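Local coordinates for protein Myo-inositol 2-dehydrogenase (Lactobacillus plantarum WCFS1, PDB 3CEA) that probably oxidises myo-inositol at its 2-hydroxyl with NAD as hydride acceptor, as a Rossmann-fold member of the GFO/IDH/MocA oxidoreductases, at residues G199-N211 against C332-L346. Sequence-based numbering, arbitrary orientation.
Sequences GQDPVQAYGLTSN and CQQSANIGKLVDIQL
Cys332 rests SG on the methyl of Ala205 where the last turns of helix 319-338 cross strand 202-210; beyond the helix the chain doubles back as the antiparallel edge strand 342-343 of the C-terminal domain's mixed sheet. A chi1 of 178° swings Ser335 OG away from its own N and toward the strand, where Gly207 N donates to Ser335 OG (2.9 Å); the hydroxyl gives its own proton to Lys340 O, tying strand, helix and turn together. Ala336 CB lies 3.7 Å from Thr209 CG2. After the turn at Gly339, Leu341 forks over the strand: CD1 sits 3.6 Å from Tyr206 CB, CD2 against the amide of Gln204. Val342 and Ala205 exchange both backbone bonds, N to O. Asp343 OD1 receives Gln204 NE2 on its syn side at 3.1 Å, amide and carboxylate planes 21° apart, while Gln204 OE1 bonds Tyr206 OH of the second subunit. Shortening Gln204 to an alanine is likely to cost Asp343 its amide donor and the neighbouring tyrosine hydroxyl its partner. Ile344 N bonds Val203 O within the classic beta bulge that Val203 and Gln204 form opposite Lys231, and Ile344 CD1 touches both Pro202 CB and Ala205 CB, 3.9 Å from each.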
ATOM      1  N   GLY A 199     -27.472 -10.652   7.415  1.00 44.53           N
ATOM      2  CA  GLY A 199     -28.833 -10.858   7.902  1.00 44.97           C
ATOM      3  C   GLY A 199     -29.184 -12.336   7.924  1.00 45.55           C
ATOM      4  O   GLY A 199     -30.310 -12.711   8.242  1.00 45.62           O
ATOM      5  N   GLN A 200     -28.201 -13.170   7.591  1.00 46.27           N
ATOM      6  CA  GLN A 200     -28.357 -14.621   7.546  1.00 47.01           C
ATOM      7  C   GLN A 200     -27.730 -15.283   8.778  1.00 46.71           C
ATOM      8  O   GLN A 200     -26.942 -14.663   9.500  1.00 46.66           O
ATOM      9  CB  GLN A 200     -27.710 -15.180   6.270  1.00 47.10           C
ATOM     10  CG  GLN A 200     -28.285 -14.631   4.964  1.00 47.73           C
ATOM     11  CD  GLN A 200     -27.482 -15.028   3.723  1.00 48.10           C
ATOM     12  OE1 GLN A 200     -26.848 -16.088   3.674  1.00 48.10           O
ATOM     13  NE2 GLN A 200     -27.534 -14.180   2.698  1.00 51.07           N
ATOM     14  N   ASP A 201     -28.094 -16.543   9.009  1.00 46.50           N
ATOM     15  CA  ASP A 201     -27.500 -17.359  10.065  1.00 46.35           C
ATOM     16  C   ASP A 201     -26.743 -18.542   9.454  1.00 45.89           C
ATOM     17  O   ASP A 201     -27.132 -19.040   8.398  1.00 45.85           O
ATOM     18  CB  ASP A 201     -28.583 -17.881  11.016  1.00 46.65           C
ATOM     19  CG  ASP A 201     -29.098 -16.815  11.978  1.00 48.64           C
ATOM     20  OD1 ASP A 201     -28.393 -15.807  12.215  1.00 49.92           O
ATOM     21  OD2 ASP A 201     -30.216 -16.997  12.512  1.00 49.11           O
ATOM     22  N   PRO A 202     -25.650 -18.989  10.105  1.00 45.56           N
ATOM     23  CA  PRO A 202     -24.957 -20.203   9.672  1.00 45.17           C
ATOM     24  C   PRO A 202     -25.786 -21.455   9.944  1.00 44.93           C
ATOM     25  O   PRO A 202     -26.418 -21.563  10.999  1.00 45.27           O
ATOM     26  CB  PRO A 202     -23.690 -20.224  10.538  1.00 45.07           C
ATOM     27  CG  PRO A 202     -23.589 -18.871  11.137  1.00 45.82           C
ATOM     28  CD  PRO A 202     -24.983 -18.371  11.261  1.00 45.65           C
ATOM     29  N   VAL A 203     -25.778 -22.388   8.996  1.00 44.16           N
ATOM     30  CA  VAL A 203     -26.492 -23.656   9.155  1.00 43.22           C
ATOM     31  C   VAL A 203     -25.545 -24.849   9.328  1.00 42.57           C
ATOM     32  O   VAL A 203     -25.969 -25.929   9.742  1.00 42.73           O
ATOM     33  CB  VAL A 203     -27.483 -23.917   7.988  1.00 43.19           C
ATOM     34  CG1 VAL A 203     -28.560 -22.839   7.955  1.00 43.14           C
ATOM     35  CG2 VAL A 203     -26.754 -24.004   6.649  1.00 42.84           C
ATOM     36  N   GLN A 204     -24.266 -24.639   9.023  1.00 41.76           N
ATOM     37  CA  GLN A 204     -23.267 -25.705   9.052  1.00 41.01           C
ATOM     38  C   GLN A 204     -21.878 -25.143   9.324  1.00 40.55           C
ATOM     39  O   GLN A 204     -21.524 -24.078   8.821  1.00 40.20           O
ATOM     40  CB  GLN A 204     -23.272 -26.467   7.723  1.00 41.03           C
ATOM     41  CG  GLN A 204     -22.595 -27.828   7.762  1.00 40.75           C
ATOM     42  CD  GLN A 204     -22.756 -28.583   6.460  1.00 40.83           C
ATOM     43  OE1 GLN A 204     -22.157 -28.234   5.441  1.00 39.93           O
ATOM     44  NE2 GLN A 204     -23.569 -29.630   6.487  1.00 40.75           N
ATOM     45  N   ALA A 205     -21.095 -25.874  10.114  1.00 40.52           N
ATOM     46  CA  ALA A 205     -19.756 -25.438  10.495  1.00 40.18           C
ATOM     47  C   ALA A 205     -18.723 -26.552  10.392  1.00 39.97           C
ATOM     48  O   ALA A 205     -18.967 -27.695  10.796  1.00 39.46           O
ATOM     49  CB  ALA A 205     -19.763 -24.860  11.904  1.00 40.29           C
ATOM     50  N   TYR A 206     -17.568 -26.195   9.838  1.00 40.04           N
ATOM     51  CA  TYR A 206     -16.401 -27.058   9.809  1.00 39.91           C
ATOM     52  C   TYR A 206     -15.274 -26.316  10.494  1.00 40.14           C
ATOM     53  O   TYR A 206     -14.872 -25.240  10.044  1.00 40.31           O
ATOM     54  CB  TYR A 206     -16.017 -27.396   8.372  1.00 39.66           C
ATOM     55  CG  TYR A 206     -14.800 -28.294   8.221  1.00 40.29           C
ATOM     56  CD1 TYR A 206     -14.690 -29.489   8.934  1.00 39.00           C
ATOM     57  CD2 TYR A 206     -13.772 -27.959   7.339  1.00 39.92           C
ATOM     58  CE1 TYR A 206     -13.576 -30.315   8.787  1.00 40.20           C
ATOM     59  CE2 TYR A 206     -12.665 -28.783   7.172  1.00 39.52           C
ATOM     60  CZ  TYR A 206     -12.571 -29.957   7.901  1.00 40.39           C
ATOM     61  OH  TYR A 206     -11.471 -30.769   7.746  1.00 40.11           O
ATOM     62  N   GLY A 207     -14.781 -26.884  11.590  1.00 39.95           N
ATOM     63  CA  GLY A 207     -13.710 -26.268  12.361  1.00 40.03           C
ATOM     64  C   GLY A 207     -12.475 -27.140  12.445  1.00 40.34           C
ATOM     65  O   GLY A 207     -12.572 -28.363  12.538  1.00 40.34           O
ATOM     66  N   LEU A 208     -11.310 -26.501  12.395  1.00 40.79           N
ATOM     67  CA  LEU A 208     -10.030 -27.185  12.563  1.00 41.12           C
ATOM     68  C   LEU A 208      -9.134 -26.375  13.485  1.00 41.67           C
ATOM     69  O   LEU A 208      -9.120 -25.144  13.426  1.00 42.24           O
ATOM     70  CB  LEU A 208      -9.346 -27.409  11.210  1.00 40.71           C
ATOM     71  CG  LEU A 208      -9.973 -28.437  10.262  1.00 39.93           C
ATOM     72  CD1 LEU A 208      -9.458 -28.249   8.843  1.00 38.81           C
ATOM     73  CD2 LEU A 208      -9.714 -29.859  10.743  1.00 39.15           C
ATOM     74  N   THR A 209      -8.396 -27.070  14.346  1.00 42.03           N
ATOM     75  CA  THR A 209      -7.532 -26.414  15.320  1.00 42.52           C
ATOM     76  C   THR A 209      -6.065 -26.753  15.107  1.00 42.86           C
ATOM     77  O   THR A 209      -5.738 -27.767  14.488  1.00 42.60           O
ATOM     78  CB  THR A 209      -7.928 -26.761  16.770  1.00 42.62           C
ATOM     79  OG1 THR A 209      -7.992 -28.184  16.928  1.00 42.74           O
ATOM     80  CG2 THR A 209      -9.275 -26.138  17.131  1.00 42.86           C
ATOM     81  N   SER A 210      -5.191 -25.894  15.630  1.00 43.50           N
ATOM     82  CA  SER A 210      -3.749 -26.060  15.495  1.00 44.01           C
ATOM     83  C   SER A 210      -3.022 -25.629  16.754  1.00 44.78           C
ATOM     84  O   SER A 210      -3.373 -24.618  17.371  1.00 44.94           O
ATOM     85  CB  SER A 210      -3.223 -25.240  14.318  1.00 44.14           C
ATOM     86  OG  SER A 210      -1.828 -25.428  14.144  1.00 43.63           O
ATOM     87  N   ASN A 211      -2.008 -26.407  17.122  1.00 45.46           N
ATOM     88  CA  ASN A 211      -1.073 -26.042  18.178  1.00 45.94           C
ATOM     89  C   ASN A 211       0.373 -26.049  17.682  1.00 46.67           C
ATOM     90  O   ASN A 211       1.309 -26.150  18.478  1.00 47.60           O
ATOM     91  CB  ASN A 211      -1.227 -26.975  19.382  1.00 45.92           C
ATOM     92  CG  ASN A 211      -2.158 -26.417  20.442  1.00 45.99           C
ATOM     93  OD1 ASN A 211      -2.203 -25.206  20.679  1.00 46.05           O
ATOM     94  ND2 ASN A 211      -2.895 -27.303  21.103  1.00 44.47           N
ATOM     95  N   CYS A 332     -18.321 -24.387  16.181  1.00 44.66           N
ATOM     96  CA  CYS A 332     -17.045 -24.468  15.475  1.00 44.38           C
ATOM     97  C   CYS A 332     -16.025 -25.237  16.306  1.00 44.88           C
ATOM     98  O   CYS A 332     -15.246 -26.026  15.768  1.00 44.94           O
ATOM     99  CB  CYS A 332     -16.510 -23.074  15.154  1.00 44.28           C
ATOM    100  SG  CYS A 332     -17.552 -22.089  14.054  1.00 42.92           S
ATOM    101  N   GLN A 333     -16.044 -24.999  17.618  1.00 45.20           N
ATOM    102  CA  GLN A 333     -15.165 -25.686  18.559  1.00 45.47           C
ATOM    103  C   GLN A 333     -15.503 -27.170  18.640  1.00 45.37           C
ATOM    104  O   GLN A 333     -14.606 -28.011  18.693  1.00 45.41           O
ATOM    105  CB  GLN A 333     -15.246 -25.040  19.947  1.00 45.53           C
ATOM    106  CG  GLN A 333     -14.179 -25.519  20.928  1.00 46.62           C
ATOM    107  CD  GLN A 333     -12.768 -25.128  20.508  1.00 49.02           C
ATOM    108  OE1 GLN A 333     -12.453 -23.945  20.356  1.00 48.41           O
ATOM    109  NE2 GLN A 333     -11.908 -26.128  20.325  1.00 50.09           N
ATOM    110  N   GLN A 334     -16.799 -27.479  18.644  1.00 45.21           N
ATOM    111  CA  GLN A 334     -17.276 -28.856  18.662  1.00 45.23           C
ATOM    112  C   GLN A 334     -16.860 -29.597  17.396  1.00 44.49           C
ATOM    113  O   GLN A 334     -16.413 -30.740  17.466  1.00 44.59           O
ATOM    114  CB  GLN A 334     -18.797 -28.898  18.818  1.00 45.33           C
ATOM    115  CG  GLN A 334     -19.362 -30.292  19.093  1.00 46.48           C
ATOM    116  CD  GLN A 334     -20.876 -30.351  18.981  1.00 46.39           C
ATOM    117  OE1 GLN A 334     -21.547 -29.324  18.868  1.00 49.82           O
ATOM    118  NE2 GLN A 334     -21.423 -31.564  19.015  1.00 48.71           N
ATOM    119  N   SER A 335     -17.003 -28.932  16.249  1.00 43.75           N
ATOM    120  CA  SER A 335     -16.633 -29.492  14.947  1.00 43.18           C
ATOM    121  C   SER A 335     -15.175 -29.945  14.904  1.00 42.93           C
ATOM    122  O   SER A 335     -14.860 -31.000  14.354  1.00 42.60           O
ATOM    123  CB  SER A 335     -16.905 -28.473  13.837  1.00 43.00           C
ATOM    124  OG  SER A 335     -16.517 -28.975  12.572  1.00 42.02           O
ATOM    125  N   ALA A 336     -14.304 -29.132  15.496  1.00 43.13           N
ATOM    126  CA  ALA A 336     -12.874 -29.406  15.565  1.00 43.13           C
ATOM    127  C   ALA A 336     -12.553 -30.555  16.518  1.00 43.34           C
ATOM    128  O   ALA A 336     -11.710 -31.399  16.215  1.00 43.54           O
ATOM    129  CB  ALA A 336     -12.129 -28.151  15.978  1.00 43.10           C
ATOM    130  N   ASN A 337     -13.233 -30.582  17.663  1.00 43.37           N
ATOM    131  CA  ASN A 337     -13.018 -31.614  18.674  1.00 43.35           C
ATOM    132  C   ASN A 337     -13.546 -32.986  18.268  1.00 42.80           C
ATOM    133  O   ASN A 337     -12.940 -34.005  18.602  1.00 42.81           O
ATOM    134  CB  ASN A 337     -13.623 -31.193  20.018  1.00 43.86           C
ATOM    135  CG  ASN A 337     -12.950 -29.960  20.608  1.00 46.68           C
ATOM    136  OD1 ASN A 337     -12.001 -29.412  20.037  1.00 51.08           O
ATOM    137  ND2 ASN A 337     -13.446 -29.514  21.755  1.00 48.10           N
ATOM    138  N   ILE A 338     -14.672 -33.008  17.557  1.00 42.35           N
ATOM    139  CA  ILE A 338     -15.278 -34.271  17.117  1.00 42.05           C
ATOM    140  C   ILE A 338     -14.819 -34.718  15.723  1.00 42.22           C
ATOM    141  O   ILE A 338     -15.091 -35.845  15.307  1.00 42.38           O
ATOM    142  CB  ILE A 338     -16.836 -34.259  17.205  1.00 41.99           C
ATOM    143  CG1 ILE A 338     -17.453 -33.306  16.168  1.00 41.43           C
ATOM    144  CG2 ILE A 338     -17.294 -33.954  18.638  1.00 41.10           C
ATOM    145  CD1 ILE A 338     -18.959 -33.463  15.997  1.00 41.80           C
ATOM    146  N   GLY A 339     -14.121 -33.833  15.014  1.00 42.38           N
ATOM    147  CA  GLY A 339     -13.620 -34.129  13.674  1.00 42.50           C
ATOM    148  C   GLY A 339     -14.728 -34.414  12.679  1.00 42.51           C
ATOM    149  O   GLY A 339     -14.570 -35.239  11.781  1.00 42.41           O
ATOM    150  N   LYS A 340     -15.855 -33.730  12.855  1.00 42.73           N
ATOM    151  CA  LYS A 340     -17.019 -33.890  11.993  1.00 43.04           C
ATOM    152  C   LYS A 340     -17.627 -32.536  11.676  1.00 43.29           C
ATOM    153  O   LYS A 340     -17.387 -31.548  12.375  1.00 43.24           O
ATOM    154  CB  LYS A 340     -18.093 -34.749  12.671  1.00 43.04           C
ATOM    155  CG  LYS A 340     -17.737 -36.206  12.894  1.00 44.15           C
ATOM    156  CD  LYS A 340     -18.648 -36.804  13.957  1.00 45.92           C
ATOM    157  CE  LYS A 340     -18.285 -38.246  14.263  1.00 47.49           C
ATOM    158  NZ  LYS A 340     -19.021 -38.744  15.456  1.00 48.11           N
ATOM    159  N   LEU A 341     -18.425 -32.511  10.617  1.00 43.48           N
ATOM    160  CA  LEU A 341     -19.243 -31.367  10.274  1.00 43.56           C
ATOM    161  C   LEU A 341     -20.330 -31.239  11.335  1.00 43.92           C
ATOM    162  O   LEU A 341     -20.886 -32.247  11.784  1.00 44.08           O
ATOM    163  CB  LEU A 341     -19.875 -31.615   8.904  1.00 43.60           C
ATOM    164  CG  LEU A 341     -19.805 -30.566   7.798  1.00 44.37           C
ATOM    165  CD1 LEU A 341     -18.413 -29.961   7.690  1.00 43.35           C
ATOM    166  CD2 LEU A 341     -20.214 -31.210   6.484  1.00 43.36           C
ATOM    167  N   VAL A 342     -20.621 -30.012  11.755  1.00 44.36           N
ATOM    168  CA  VAL A 342     -21.701 -29.769  12.715  1.00 44.65           C
ATOM    169  C   VAL A 342     -22.794 -28.912  12.077  1.00 45.36           C
ATOM    170  O   VAL A 342     -22.520 -27.826  11.565  1.00 45.42           O
ATOM    171  CB  VAL A 342     -21.184 -29.123  14.035  1.00 44.38           C
ATOM    172  CG1 VAL A 342     -22.343 -28.739  14.949  1.00 43.91           C
ATOM    173  CG2 VAL A 342     -20.252 -30.069  14.763  1.00 43.76           C
ATOM    174  N   ASP A 343     -24.024 -29.421  12.095  1.00 46.17           N
ATOM    175  CA  ASP A 343     -25.182 -28.660  11.637  1.00 47.45           C
ATOM    176  C   ASP A 343     -25.698 -27.776  12.767  1.00 48.21           C
ATOM    177  O   ASP A 343     -25.982 -28.258  13.867  1.00 48.14           O
ATOM    178  CB  ASP A 343     -26.289 -29.594  11.135  1.00 47.52           C
ATOM    179  CG  ASP A 343     -25.927 -30.294   9.829  1.00 48.40           C
ATOM    180  OD1 ASP A 343     -24.890 -29.957   9.219  1.00 49.19           O
ATOM    181  OD2 ASP A 343     -26.691 -31.187   9.408  1.00 49.56           O
ATOM    182  N   ILE A 344     -25.807 -26.479  12.491  1.00 49.09           N
ATOM    183  CA  ILE A 344     -26.211 -25.507  13.502  1.00 50.20           C
ATOM    184  C   ILE A 344     -27.723 -25.269  13.471  1.00 51.26           C
ATOM    185  O   ILE A 344     -28.316 -25.067  12.403  1.00 51.33           O
ATOM    186  CB  ILE A 344     -25.440 -24.159  13.356  1.00 50.29           C
ATOM    187  CG1 ILE A 344     -23.929 -24.406  13.268  1.00 49.55           C
ATOM    188  CG2 ILE A 344     -25.757 -23.218  14.523  1.00 50.91           C
ATOM    189  CD1 ILE A 344     -23.105 -23.169  12.957  1.00 50.12           C
ATOM    190  N   GLN A 345     -28.338 -25.318  14.650  1.00 52.19           N
ATOM    191  CA  GLN A 345     -29.745 -24.970  14.812  1.00 53.12           C
ATOM    192  C   GLN A 345     -29.876 -23.817  15.807  1.00 53.69           C
ATOM    193  O   GLN A 345     -29.388 -23.900  16.940  1.00 53.76           O
ATOM    194  CB  GLN A 345     -30.562 -26.184  15.272  1.00 53.24           C
ATOM    195  N   LEU A 346     -30.519 -22.740  15.366  1.00 54.10           N
ATOM    196  CA  LEU A 346     -30.729 -21.562  16.204  1.00 54.55           C
ATOM    197  C   LEU A 346     -32.220 -21.256  16.339  1.00 55.20           C
ATOM    198  O   LEU A 346     -32.790 -21.365  17.427  1.00 55.36           O
ATOM    199  CB  LEU A 346     -29.975 -20.348  15.641  1.00 54.37           C
ATOM    200  CG  LEU A 346     -28.455 -20.440  15.438  1.00 53.52           C
ATOM    201  CD1 LEU A 346     -27.973 -19.344  14.499  1.00 51.74           C
ATOM    202  CD2 LEU A 346     -27.703 -20.386  16.760  1.00 52.02           C
ATOM    203  OXT LEU A 346     -32.897 -20.905  15.368  1.00 55.57           O
TER